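Local coordinates for protein aldehyde dehydrogenase (Bartonella henselae, PDB 3I44) that probably catalyses the oxidation of aldehydes to carboxylic acids with NAD+ or NADP+ as the electron acceptor, at residues I57-A68 against I224-L235; Q124-F135 against W173-P184. The protein carries 1 engineered substitution. All blocks are in the same frame, centred on the assembly; numbering follows the deposited sequence. Where two conformers were deposited one is given.

Two contacts in one aldehyde dehydrogenase chain illustrate how one long-range pairing can be enclosed by a longer one. From the N terminus, the chain leaves strand 52-58 and enters helix 62-79, laying down the first half of contact 1. It then runs through helix 117-141 and, after 37 intervening residues, returns in helix 174-188 to close contact 2. Only after strand 221-223 does 224-235 meet 57-68, closing a loop with 155 intervening residues, inside which contact 2 is fully nested. Contact 1 ties strand 52-58 and helix 62-79 to the Rossmann-like domain; contact 2 joins helix 117-141 to helix 174-188, which links parallel strands 156-168 and 191-195. The two do not touch.

Contact 1 of 2, residues I57-A68 against I224-L235; sequences ISLGSTRDADKA and INGDGANVGSYL
Tyr234 swings CG away from its backbone N (chi1 -175°), while Thr62 keeps OG1 between N and the carbonyl carbon, a rotation that turns CG2 over one face of the tyrosine ring. Thr62 CB completes a CH-pi contact, 3.7 Å from the ring centroid. Ala65 CB packs at the ring edge, 3.6 Å from Tyr234 CD2. Tyr234 OH donates to Asp66 OD1 in the ring plane, though at a doubtfully short length; Asp66 OD1 also bonds to His238, whose ring meets the tyrosine nearly perpendicularly. Where the backbones draw together, at Leu59 and Gly226, Gly60 N donates to Asn225 O at 2.9 Å. One water bridges Gly60 O and Asp227 N, another Thr62 N and Asn230 ND2. At the N-cap of helix 62-68, Ser61 N bonds to Asp64 OD2 (2.9 Å), the backbone-to-side-chain half of a capping box, and Asp64 OD1 accepts from Ser38 N. N-cap Asp227 OD1 accepts from Asn230 N (2.8 Å) where strand 221-223 turns into helix 228-237 of the Rossmann-like domain. Ile224 CD1 packs against Ala65 CA at 3.7 Å. Helices 62-68 and 228-235 run 32° apart, Val193 of strand 191-195 touching Ile224 and Ala68, strand 23-30 Asp64 and Asn225, and strand 42-47 Ile57.

Contact 2 of 2, residues Q124-F135 against W173-P184; sequences QTATGSSHIRNF and WPMNQVTLKVIP
Helices 124-135 and 174-184 run side by side, 16° from parallel and 7.5 Å apart at their axes, closest at Gly128, whose CA lies 4.9 Å from that of Asn176. Helix 174-188 is the connection of a beta-alpha-beta crossover between parallel strands 156-168 and 191-195, in the Rossmann-like domain of the family. At Gly128, Thr179 OG1 lies 3.6 Å from CA. At one end, Gln124, bent at chi2, lays its amide over a face of the Trp173 indole, NE2 toward the rim and the planes 23° apart. Both groups are also held from outside, Gln124 NE2 by Asn172 O and Trp173 NE1 by Ser302. Gln124 O and OE1 each accept from a water that itself accepts from Asn176 N. Asn176 ND2 makes a weak bond to Thr127 OG1, which is more firmly tied to Ala123 O. Thr127 O lies over one face of the His131 ring toward its rim, and Leu180 CD2 over the centre of the opposite face, 3.7 Å from the centroid. At the far end Phe135 is a knob in the hole formed by Thr179, Leu180, Ile183 and Pro184, its CZ 3.5 Å from Pro184 CD.

Contact 1 of 2, residues I57-A68 against I224-L235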
loop_
_atom_site.group_PDB
_atom_site.type_symbol
_atom_site.label_atom_id
_atom_site.label_comp_id
_atom_site.label_asym_id
_atom_site.label_seq_id
_atom_site.Cartn_x
_atom_site.Cartn_y
_atom_site.Cartn_z
ATOM N N ILE A 57 -14.449 -21.606 -23.098
ATOM C CA ILE A 57 -13.353 -21.693 -22.126
ATOM C C ILE A 57 -13.790 -22.478 -20.899
ATOM O O ILE A 57 -14.973 -22.786 -20.741
ATOM C CB ILE A 57 -12.856 -20.273 -21.678
ATOM C CG1 ILE A 57 -13.992 -19.451 -21.059
ATOM C CG2 ILE A 57 -12.224 -19.571 -22.852
ATOM C CD1 ILE A 57 -13.512 -18.344 -20.112
ATOM N N SER A 58 -12.837 -22.779 -20.021
ATOM C CA SER A 58 -13.115 -23.431 -18.746
ATOM C C SER A 58 -12.996 -22.422 -17.622
ATOM O O SER A 58 -12.052 -21.629 -17.617
ATOM C CB SER A 58 -12.124 -24.563 -18.488
ATOM O OG SER A 58 -12.218 -25.563 -19.469
ATOM N N LEU A 59 -13.951 -22.440 -16.687
ATOM C CA LEU A 59 -13.850 -21.720 -15.420
ATOM C C LEU A 59 -13.149 -22.625 -14.430
ATOM O O LEU A 59 -13.664 -23.693 -14.071
ATOM C CB LEU A 59 -15.245 -21.317 -14.889
ATOM C CG LEU A 59 -15.936 -20.236 -15.724
ATOM C CD1 LEU A 59 -17.360 -19.876 -15.200
ATOM C CD2 LEU A 59 -15.054 -18.964 -15.827
ATOM N N GLY A 60 -11.965 -22.209 -13.997
ATOM C CA GLY A 60 -11.146 -23.024 -13.104
ATOM C C GLY A 60 -11.689 -23.111 -11.694
ATOM O O GLY A 60 -12.550 -22.328 -11.289
ATOM N N SER A 61 -11.178 -24.081 -10.951
ATOM C CA SER A 61 -11.553 -24.300 -9.544
ATOM C C SER A 61 -10.370 -23.936 -8.687
ATOM O O SER A 61 -9.313 -23.607 -9.212
ATOM C CB SER A 61 -11.865 -25.793 -9.308
ATOM O OG SER A 61 -10.716 -26.587 -9.612
ATOM N N THR A 62 -10.528 -24.064 -7.375
ATOM C CA THR A 62 -9.431 -23.833 -6.452
ATOM C C THR A 62 -8.263 -24.789 -6.645
ATOM O O THR A 62 -7.107 -24.373 -6.445
ATOM C CB THR A 62 -9.879 -23.855 -4.962
ATOM O OG1 THR A 62 -10.355 -25.147 -4.637
ATOM C CG2 THR A 62 -10.968 -22.840 -4.677
ATOM N N ARG A 63 -8.531 -26.036 -7.063
ATOM C CA ARG A 63 -7.465 -26.999 -7.416
ATOM C C ARG A 63 -6.600 -26.535 -8.578
ATOM O O ARG A 63 -5.393 -26.718 -8.550
ATOM C CB ARG A 63 -8.027 -28.413 -7.732
ATOM N N ASP A 64 -7.207 -25.964 -9.615
ATOM C CA ASP A 64 -6.433 -25.441 -10.760
ATOM C C ASP A 64 -5.568 -24.271 -10.278
ATOM O O ASP A 64 -4.430 -24.122 -10.691
ATOM C CB ASP A 64 -7.338 -24.969 -11.905
ATOM C CG ASP A 64 -8.256 -26.053 -12.410
ATOM O OD1 ASP A 64 -7.755 -27.153 -12.736
ATOM O OD2 ASP A 64 -9.473 -25.797 -12.507
ATOM N N ALA A 65 -6.114 -23.449 -9.395
ATOM C CA ALA A 65 -5.341 -22.355 -8.818
ATOM C C ALA A 65 -4.142 -22.889 -8.029
ATOM O O ALA A 65 -3.037 -22.364 -8.165
ATOM C CB ALA A 65 -6.204 -21.488 -7.938
ATOM N N ASP A 66 -4.344 -23.941 -7.224
ATOM C CA ASP A 66 -3.248 -24.480 -6.413
ATOM C C ASP A 66 -2.153 -24.985 -7.325
ATOM O O ASP A 66 -0.994 -24.745 -7.054
ATOM C CB ASP A 66 -3.709 -25.594 -5.458
ATOM C CG ASP A 66 -4.607 -25.092 -4.337
ATOM O OD1 ASP A 66 -4.544 -23.912 -3.941
ATOM O OD2 ASP A 66 -5.415 -25.903 -3.849
ATOM N N LYS A 67 -2.526 -25.658 -8.409
ATOM C CA LYS A 67 -1.569 -26.165 -9.397
ATOM C C LYS A 67 -0.717 -25.021 -9.974
ATOM O O LYS A 67 0.503 -25.090 -9.989
ATOM C CB LYS A 67 -2.294 -26.829 -10.582
ATOM C CG LYS A 67 -2.503 -28.351 -10.563
ATOM C CD LYS A 67 -2.999 -28.878 -11.968
ATOM C CE LYS A 67 -1.889 -28.847 -13.067
ATOM N NZ LYS A 67 -2.390 -29.276 -14.452
ATOM N N ALA A 68 -1.391 -24.012 -10.515
ATOM C CA ALA A 68 -0.730 -22.812 -11.054
ATOM C C ALA A 68 0.217 -22.175 -10.018
ATOM O O ALA A 68 1.390 -21.930 -10.303
ATOM C CB ALA A 68 -1.778 -21.804 -11.561
ATOM N N ILE A 224 -4.783 -19.179 -15.676
ATOM C CA ILE A 224 -5.998 -19.949 -15.433
ATOM C C ILE A 224 -7.190 -19.022 -15.648
ATOM O O ILE A 224 -7.139 -17.848 -15.279
ATOM C CB ILE A 224 -6.063 -20.570 -14.004
ATOM C CG1 ILE A 224 -6.008 -19.478 -12.925
ATOM C CG2 ILE A 224 -4.964 -21.612 -13.837
ATOM C CD1 ILE A 224 -6.135 -19.976 -11.503
ATOM N N ASN A 225 -8.232 -19.518 -16.298
ATOM C CA ASN A 225 -9.478 -18.757 -16.425
ATOM C C ASN A 225 -10.363 -19.030 -15.227
ATOM O O ASN A 225 -10.165 -20.014 -14.490
ATOM C CB ASN A 225 -10.200 -19.091 -17.734
ATOM C CG ASN A 225 -9.498 -18.512 -18.948
ATOM O OD1 ASN A 225 -9.233 -19.210 -19.934
ATOM N ND2 ASN A 225 -9.158 -17.238 -18.867
ATOM N N GLY A 226 -11.310 -18.126 -14.981
ATOM C CA GLY A 226 -12.180 -18.284 -13.840
ATOM C C GLY A 226 -12.904 -17.004 -13.586
ATOM O O GLY A 226 -12.674 -16.019 -14.304
ATOM N N ASP A 227 -13.763 -17.006 -12.563
ATOM C CA ASP A 227 -14.553 -15.814 -12.233
ATOM C C ASP A 227 -14.014 -15.126 -11.001
ATOM O O ASP A 227 -13.070 -15.609 -10.378
ATOM C CB ASP A 227 -16.060 -16.147 -12.123
ATOM C CG ASP A 227 -16.448 -16.882 -10.836
ATOM O OD1 ASP A 227 -15.592 -17.364 -10.054
ATOM O OD2 ASP A 227 -17.678 -16.958 -10.611
ATOM N N GLY A 228 -14.609 -13.992 -10.650
ATOM C CA GLY A 228 -14.162 -13.242 -9.483
ATOM C C GLY A 228 -14.499 -13.933 -8.180
ATOM O O GLY A 228 -13.663 -14.045 -7.270
ATOM N N ALA A 229 -15.735 -14.411 -8.089
ATOM C CA ALA A 229 -16.271 -14.897 -6.814
ATOM C C ALA A 229 -15.558 -16.156 -6.350
ATOM O O ALA A 229 -15.411 -16.386 -5.157
ATOM C CB ALA A 229 -17.780 -15.147 -6.938
ATOM N N ASN A 230 -15.101 -16.974 -7.285
ATOM C CA ASN A 230 -14.370 -18.169 -6.916
ATOM C C ASN A 230 -12.861 -17.974 -7.075
ATOM O O ASN A 230 -12.199 -17.754 -6.086
ATOM C CB ASN A 230 -14.875 -19.383 -7.687
ATOM C CG ASN A 230 -14.258 -20.703 -7.183
ATOM O OD1 ASN A 230 -13.857 -20.819 -6.022
ATOM N ND2 ASN A 230 -14.183 -21.684 -8.060
ATOM N N VAL A 231 -12.320 -18.017 -8.295
ATOM C CA VAL A 231 -10.858 -17.994 -8.477
ATOM C C VAL A 231 -10.205 -16.673 -8.073
ATOM O O VAL A 231 -9.158 -16.686 -7.446
ATOM C CB VAL A 231 -10.428 -18.351 -9.929
ATOM C CG1 VAL A 231 -8.921 -18.108 -10.128
ATOM C CG2 VAL A 231 -10.817 -19.814 -10.236
ATOM N N GLY A 232 -10.813 -15.542 -8.416
ATOM C CA GLY A 232 -10.246 -14.228 -8.069
ATOM C C GLY A 232 -10.100 -14.033 -6.572
ATOM O O GLY A 232 -9.033 -13.638 -6.075
ATOM N N SER A 233 -11.174 -14.331 -5.846
ATOM C CA SER A 233 -11.168 -14.276 -4.386
ATOM C C SER A 233 -10.202 -15.281 -3.773
ATOM O O SER A 233 -9.537 -14.965 -2.796
ATOM C CB SER A 233 -12.560 -14.529 -3.806
ATOM O OG SER A 233 -13.496 -13.742 -4.503
ATOM N N TYR A 234 -10.146 -16.483 -4.336
ATOM C CA TYR A 234 -9.243 -17.511 -3.842
ATOM C C TYR A 234 -7.740 -17.116 -3.994
ATOM O O TYR A 234 -6.925 -17.316 -3.081
ATOM C CB TYR A 234 -9.532 -18.834 -4.572
ATOM C CG TYR A 234 -8.728 -19.991 -4.034
ATOM C CD1 TYR A 234 -8.980 -20.511 -2.753
ATOM C CD2 TYR A 234 -7.693 -20.542 -4.778
ATOM C CE1 TYR A 234 -8.223 -21.594 -2.252
ATOM C CE2 TYR A 234 -6.927 -21.612 -4.300
ATOM C CZ TYR A 234 -7.193 -22.132 -3.036
ATOM O OH TYR A 234 -6.439 -23.197 -2.567
ATOM N N LEU A 235 -7.372 -16.565 -5.146
ATOM C CA LEU A 235 -6.025 -15.977 -5.304
ATOM C C LEU A 235 -5.750 -14.867 -4.265
ATOM O O LEU A 235 -4.699 -14.840 -3.619
ATOM C CB LEU A 235 -5.848 -15.408 -6.734
ATOM C CG LEU A 235 -5.863 -16.395 -7.905
ATOM C CD1 LEU A 235 -5.676 -15.663 -9.248
ATOM C CD2 LEU A 235 -4.803 -17.489 -7.770
HETATM O O HOH W 1 -13.941 -19.754 -11.530
HETATM O O HOH W 2 -13.322 -24.358 -6.790
#

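Contact 2 of 2, residues Q124-F135 against W173-P184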
loop_
_atom_site.group_PDB
_atom_site.type_symbol
_atom_site.label_atom_id
_atom_site.label_comp_id
_atom_site.label_asym_id
_atom_site.label_seq_id
_atom_site.Cartn_x
_atom_site.Cartn_y
_atom_site.Cartn_z
ATOM N N GLN A 124 -5.970 -0.697 -28.909
ATOM C CA GLN A 124 -6.023 -1.865 -27.993
ATOM C C GLN A 124 -4.706 -2.666 -28.047
ATOM O O GLN A 124 -4.138 -3.016 -27.006
ATOM C CB GLN A 124 -7.235 -2.753 -28.284
ATOM C CG GLN A 124 -8.599 -2.107 -27.953
ATOM C CD GLN A 124 -8.985 -2.293 -26.495
ATOM O OE1 GLN A 124 -8.252 -2.920 -25.715
ATOM N NE2 GLN A 124 -10.139 -1.734 -26.106
ATOM N N THR A 125 -4.223 -2.965 -29.250
ATOM C CA THR A 125 -3.032 -3.774 -29.375
ATOM C C THR A 125 -1.751 -2.920 -29.255
ATOM O O THR A 125 -0.866 -3.258 -28.503
ATOM C CB THR A 125 -3.030 -4.599 -30.668
ATOM O OG1 THR A 125 -4.199 -5.441 -30.699
ATOM C CG2 THR A 125 -1.754 -5.466 -30.735
ATOM N N ALA A 126 -1.695 -1.797 -29.938
ATOM C CA ALA A 126 -0.531 -0.921 -29.893
ATOM C C ALA A 126 -0.178 -0.390 -28.501
ATOM O O ALA A 126 0.987 -0.221 -28.237
ATOM C CB ALA A 126 -0.726 0.289 -30.874
ATOM N N THR A 127 -1.152 -0.118 -27.614
ATOM C CA THR A 127 -0.796 0.324 -26.261
ATOM C C THR A 127 0.012 -0.747 -25.509
ATOM O O THR A 127 0.925 -0.417 -24.760
ATOM C CB THR A 127 -2.006 0.830 -25.424
ATOM O OG1 THR A 127 -3.005 -0.208 -25.264
ATOM C CG2 THR A 127 -2.592 2.022 -26.114
ATOM N N GLY A 128 -0.288 -2.022 -25.774
ATOM C CA GLY A 128 0.509 -3.140 -25.242
ATOM C C GLY A 128 1.975 -3.011 -25.588
ATOM O O GLY A 128 2.866 -3.069 -24.689
ATOM N N SER A 129 2.241 -2.794 -26.886
ATOM C CA SER A 129 3.620 -2.676 -27.338
ATOM C C SER A 129 4.259 -1.416 -26.746
ATOM O O SER A 129 5.419 -1.454 -26.349
ATOM C CB SER A 129 3.725 -2.703 -28.868
ATOM O OG SER A 129 2.597 -2.091 -29.474
ATOM N N SER A 130 3.506 -0.325 -26.660
ATOM C CA SER A 130 4.017 0.921 -26.078
ATOM C C SER A 130 4.387 0.757 -24.592
ATOM O O SER A 130 5.417 1.258 -24.123
ATOM C CB SER A 130 3.004 2.043 -26.245
ATOM O OG SER A 130 3.432 3.196 -25.561
ATOM N N HIS A 131 3.558 0.049 -23.839
ATOM C CA HIS A 131 3.892 -0.241 -22.438
ATOM C C HIS A 131 5.150 -1.112 -22.334
ATOM O O HIS A 131 6.027 -0.815 -21.556
ATOM C CB HIS A 131 2.738 -0.928 -21.721
ATOM C CG HIS A 131 1.543 -0.050 -21.529
ATOM N ND1 HIS A 131 1.643 1.314 -21.401
ATOM C CD2 HIS A 131 0.234 -0.347 -21.387
ATOM C CE1 HIS A 131 0.437 1.825 -21.224
ATOM N NE2 HIS A 131 -0.431 0.836 -21.203
ATOM N N ILE A 132 5.242 -2.160 -23.131
ATOM C CA ILE A 132 6.413 -2.995 -23.124
ATOM C C ILE A 132 7.669 -2.147 -23.346
ATOM O O ILE A 132 8.618 -2.249 -22.572
ATOM C CB ILE A 132 6.348 -4.122 -24.170
ATOM C CG1 ILE A 132 5.250 -5.130 -23.790
ATOM C CG2 ILE A 132 7.697 -4.801 -24.195
ATOM C CD1 ILE A 132 4.858 -6.126 -24.842
ATOM N N ARG A 133 7.668 -1.313 -24.377
ATOM C CA ARG A 133 8.832 -0.459 -24.676
ATOM C C ARG A 133 9.159 0.507 -23.539
ATOM O O ARG A 133 10.335 0.789 -23.292
ATOM C CB ARG A 133 8.621 0.347 -25.976
ATOM C CG ARG A 133 8.479 -0.524 -27.228
ATOM C CD ARG A 133 8.502 0.296 -28.542
ATOM N NE ARG A 133 7.715 1.511 -28.414
ATOM C CZ ARG A 133 6.450 1.607 -28.769
ATOM N NH1 ARG A 133 5.833 0.560 -29.309
ATOM N NH2 ARG A 133 5.803 2.744 -28.554
ATOM N N ASN A 134 8.127 1.047 -22.900
ATOM C CA ASN A 134 8.349 1.972 -21.811
ATOM C C ASN A 134 8.935 1.283 -20.548
ATOM O O ASN A 134 9.741 1.888 -19.819
ATOM C CB ASN A 134 7.103 2.783 -21.522
ATOM C CG ASN A 134 6.854 3.871 -22.578
ATOM O OD1 ASN A 134 7.770 4.533 -23.039
ATOM N ND2 ASN A 134 5.606 4.074 -22.916
ATOM N N PHE A 135 8.567 0.019 -20.322
ATOM C CA PHE A 135 9.200 -0.785 -19.267
ATOM C C PHE A 135 10.681 -1.061 -19.606
ATOM O O PHE A 135 11.539 -0.953 -18.761
ATOM C CB PHE A 135 8.465 -2.123 -19.063
ATOM C CG PHE A 135 7.145 -1.972 -18.329
ATOM C CD1 PHE A 135 7.103 -1.394 -17.070
ATOM C CD2 PHE A 135 5.975 -2.367 -18.903
ATOM C CE1 PHE A 135 5.911 -1.270 -16.399
ATOM C CE2 PHE A 135 4.777 -2.216 -18.238
ATOM C CZ PHE A 135 4.741 -1.672 -16.995
ATOM N N TRP A 173 -9.730 -2.973 -21.754
ATOM C CA TRP A 173 -8.504 -2.639 -22.443
ATOM C C TRP A 173 -7.527 -3.794 -22.139
ATOM O O TRP A 173 -6.491 -3.609 -21.455
ATOM C CB TRP A 173 -7.967 -1.295 -21.938
ATOM C CG TRP A 173 -8.625 -0.088 -22.527
ATOM C CD1 TRP A 173 -9.572 0.698 -21.946
ATOM C CD2 TRP A 173 -8.327 0.503 -23.777
ATOM N NE1 TRP A 173 -9.906 1.743 -22.782
ATOM C CE2 TRP A 173 -9.158 1.630 -23.922
ATOM C CE3 TRP A 173 -7.434 0.186 -24.806
ATOM C CZ2 TRP A 173 -9.115 2.443 -25.046
ATOM C CZ3 TRP A 173 -7.403 0.994 -25.932
ATOM C CH2 TRP A 173 -8.236 2.103 -26.044
ATOM N N PRO A 174 -7.869 -4.999 -22.617
ATOM C CA PRO A 174 -7.212 -6.211 -22.088
ATOM C C PRO A 174 -5.666 -6.251 -22.185
ATOM O O PRO A 174 -5.027 -6.584 -21.208
ATOM C CB PRO A 174 -7.860 -7.351 -22.890
ATOM C CG PRO A 174 -8.645 -6.691 -24.013
ATOM C CD PRO A 174 -8.966 -5.301 -23.551
ATOM N N MET A 175 -5.075 -5.937 -23.335
ATOM C CA MET A 175 -3.628 -6.012 -23.496
ATOM C C MET A 175 -2.943 -4.838 -22.826
ATOM O O MET A 175 -1.823 -4.999 -22.343
ATOM C CB MET A 175 -3.192 -6.063 -24.966
ATOM C CG MET A 175 -3.035 -7.434 -25.550
ATOM S SD MET A 175 -2.148 -8.608 -24.534
ATOM C CE MET A 175 -3.537 -9.461 -23.792
ATOM N N ASN A 176 -3.604 -3.679 -22.785
ATOM C CA ASN A 176 -3.114 -2.582 -21.983
ATOM C C ASN A 176 -2.876 -3.086 -20.531
ATOM O O ASN A 176 -1.763 -3.013 -20.001
ATOM C CB ASN A 176 -4.146 -1.438 -22.001
ATOM C CG ASN A 176 -3.668 -0.195 -21.296
ATOM O OD1 ASN A 176 -4.047 0.093 -20.136
ATOM N ND2 ASN A 176 -2.889 0.603 -22.009
ATOM N N GLN A 177 -3.924 -3.681 -19.952
ATOM C CA GLN A 177 -3.940 -4.077 -18.558
ATOM C C GLN A 177 -3.051 -5.300 -18.275
ATOM O O GLN A 177 -2.374 -5.328 -17.255
ATOM C CB GLN A 177 -5.416 -4.234 -18.103
ATOM C CG GLN A 177 -6.192 -2.897 -18.222
ATOM C CD GLN A 177 -7.703 -3.041 -18.539
ATOM O OE1 GLN A 177 -8.147 -4.039 -19.145
ATOM N NE2 GLN A 177 -8.502 -2.041 -18.108
ATOM N N VAL A 178 -2.993 -6.269 -19.190
ATOM C CA VAL A 178 -2.122 -7.426 -19.023
ATOM C C VAL A 178 -0.638 -7.036 -19.111
ATOM O O VAL A 178 0.150 -7.441 -18.257
ATOM C CB VAL A 178 -2.436 -8.549 -20.053
ATOM C CG1 VAL A 178 -1.341 -9.601 -20.081
ATOM C CG2 VAL A 178 -3.811 -9.170 -19.749
ATOM N N THR A 179 -0.259 -6.242 -20.108
ATOM C CA THR A 179 1.140 -5.838 -20.245
ATOM C C THR A 179 1.615 -4.992 -19.073
ATOM O O THR A 179 2.723 -5.175 -18.614
ATOM C CB THR A 179 1.445 -5.119 -21.589
ATOM O OG1 THR A 179 0.649 -3.936 -21.727
ATOM C CG2 THR A 179 1.191 -6.027 -22.759
ATOM N N LEU A 180 0.763 -4.105 -18.576
ATOM C CA LEU A 180 1.072 -3.310 -17.381
ATOM C C LEU A 180 1.373 -4.158 -16.140
ATOM O O LEU A 180 2.039 -3.671 -15.243
ATOM C CB LEU A 180 -0.038 -2.317 -17.064
ATOM C CG LEU A 180 -0.040 -1.042 -17.925
ATOM C CD1 LEU A 180 -1.309 -0.217 -17.592
ATOM C CD2 LEU A 180 1.272 -0.178 -17.842
ATOM N N LYS A 181 0.905 -5.403 -16.085
ATOM C CA LYS A 181 1.150 -6.228 -14.929
ATOM C C LYS A 181 2.226 -7.271 -15.159
ATOM O O LYS A 181 3.080 -7.422 -14.327
ATOM C CB LYS A 181 -0.144 -6.907 -14.480
ATOM C CG LYS A 181 -1.202 -5.892 -14.031
ATOM C CD LYS A 181 -2.414 -6.624 -13.443
ATOM C CE LYS A 181 -3.584 -5.686 -13.300
ATOM N NZ LYS A 181 -3.360 -4.623 -12.241
ATOM N N VAL A 182 2.184 -7.986 -16.278
ATOM C CA VAL A 182 3.064 -9.141 -16.455
ATOM C C VAL A 182 4.519 -8.711 -16.709
ATOM O O VAL A 182 5.443 -9.340 -16.224
ATOM C CB VAL A 182 2.600 -10.028 -17.622
ATOM C CG1 VAL A 182 3.651 -11.064 -17.947
ATOM C CG2 VAL A 182 1.238 -10.684 -17.289
ATOM N N ILE A 183 4.714 -7.666 -17.509
ATOM C CA ILE A 183 6.059 -7.205 -17.854
ATOM C C ILE A 183 6.845 -6.713 -16.641
ATOM O O ILE A 183 7.961 -7.131 -16.471
ATOM C CB ILE A 183 6.044 -6.157 -19.006
ATOM C CG1 ILE A 183 5.390 -6.760 -20.252
ATOM C CG2 ILE A 183 7.454 -5.628 -19.289
ATOM C CD1 ILE A 183 6.087 -8.031 -20.866
ATOM N N PRO A 184 6.288 -5.820 -15.791
ATOM C CA PRO A 184 7.136 -5.398 -14.655
ATOM C C PRO A 184 7.373 -6.540 -13.639
ATOM O O PRO A 184 8.428 -6.578 -12.987
ATOM C CB PRO A 184 6.370 -4.209 -14.046
ATOM C CG PRO A 184 4.968 -4.362 -14.520
ATOM C CD PRO A 184 5.067 -5.005 -15.887
HETATM O O HOH W 3 -5.784 -3.461 -24.855
#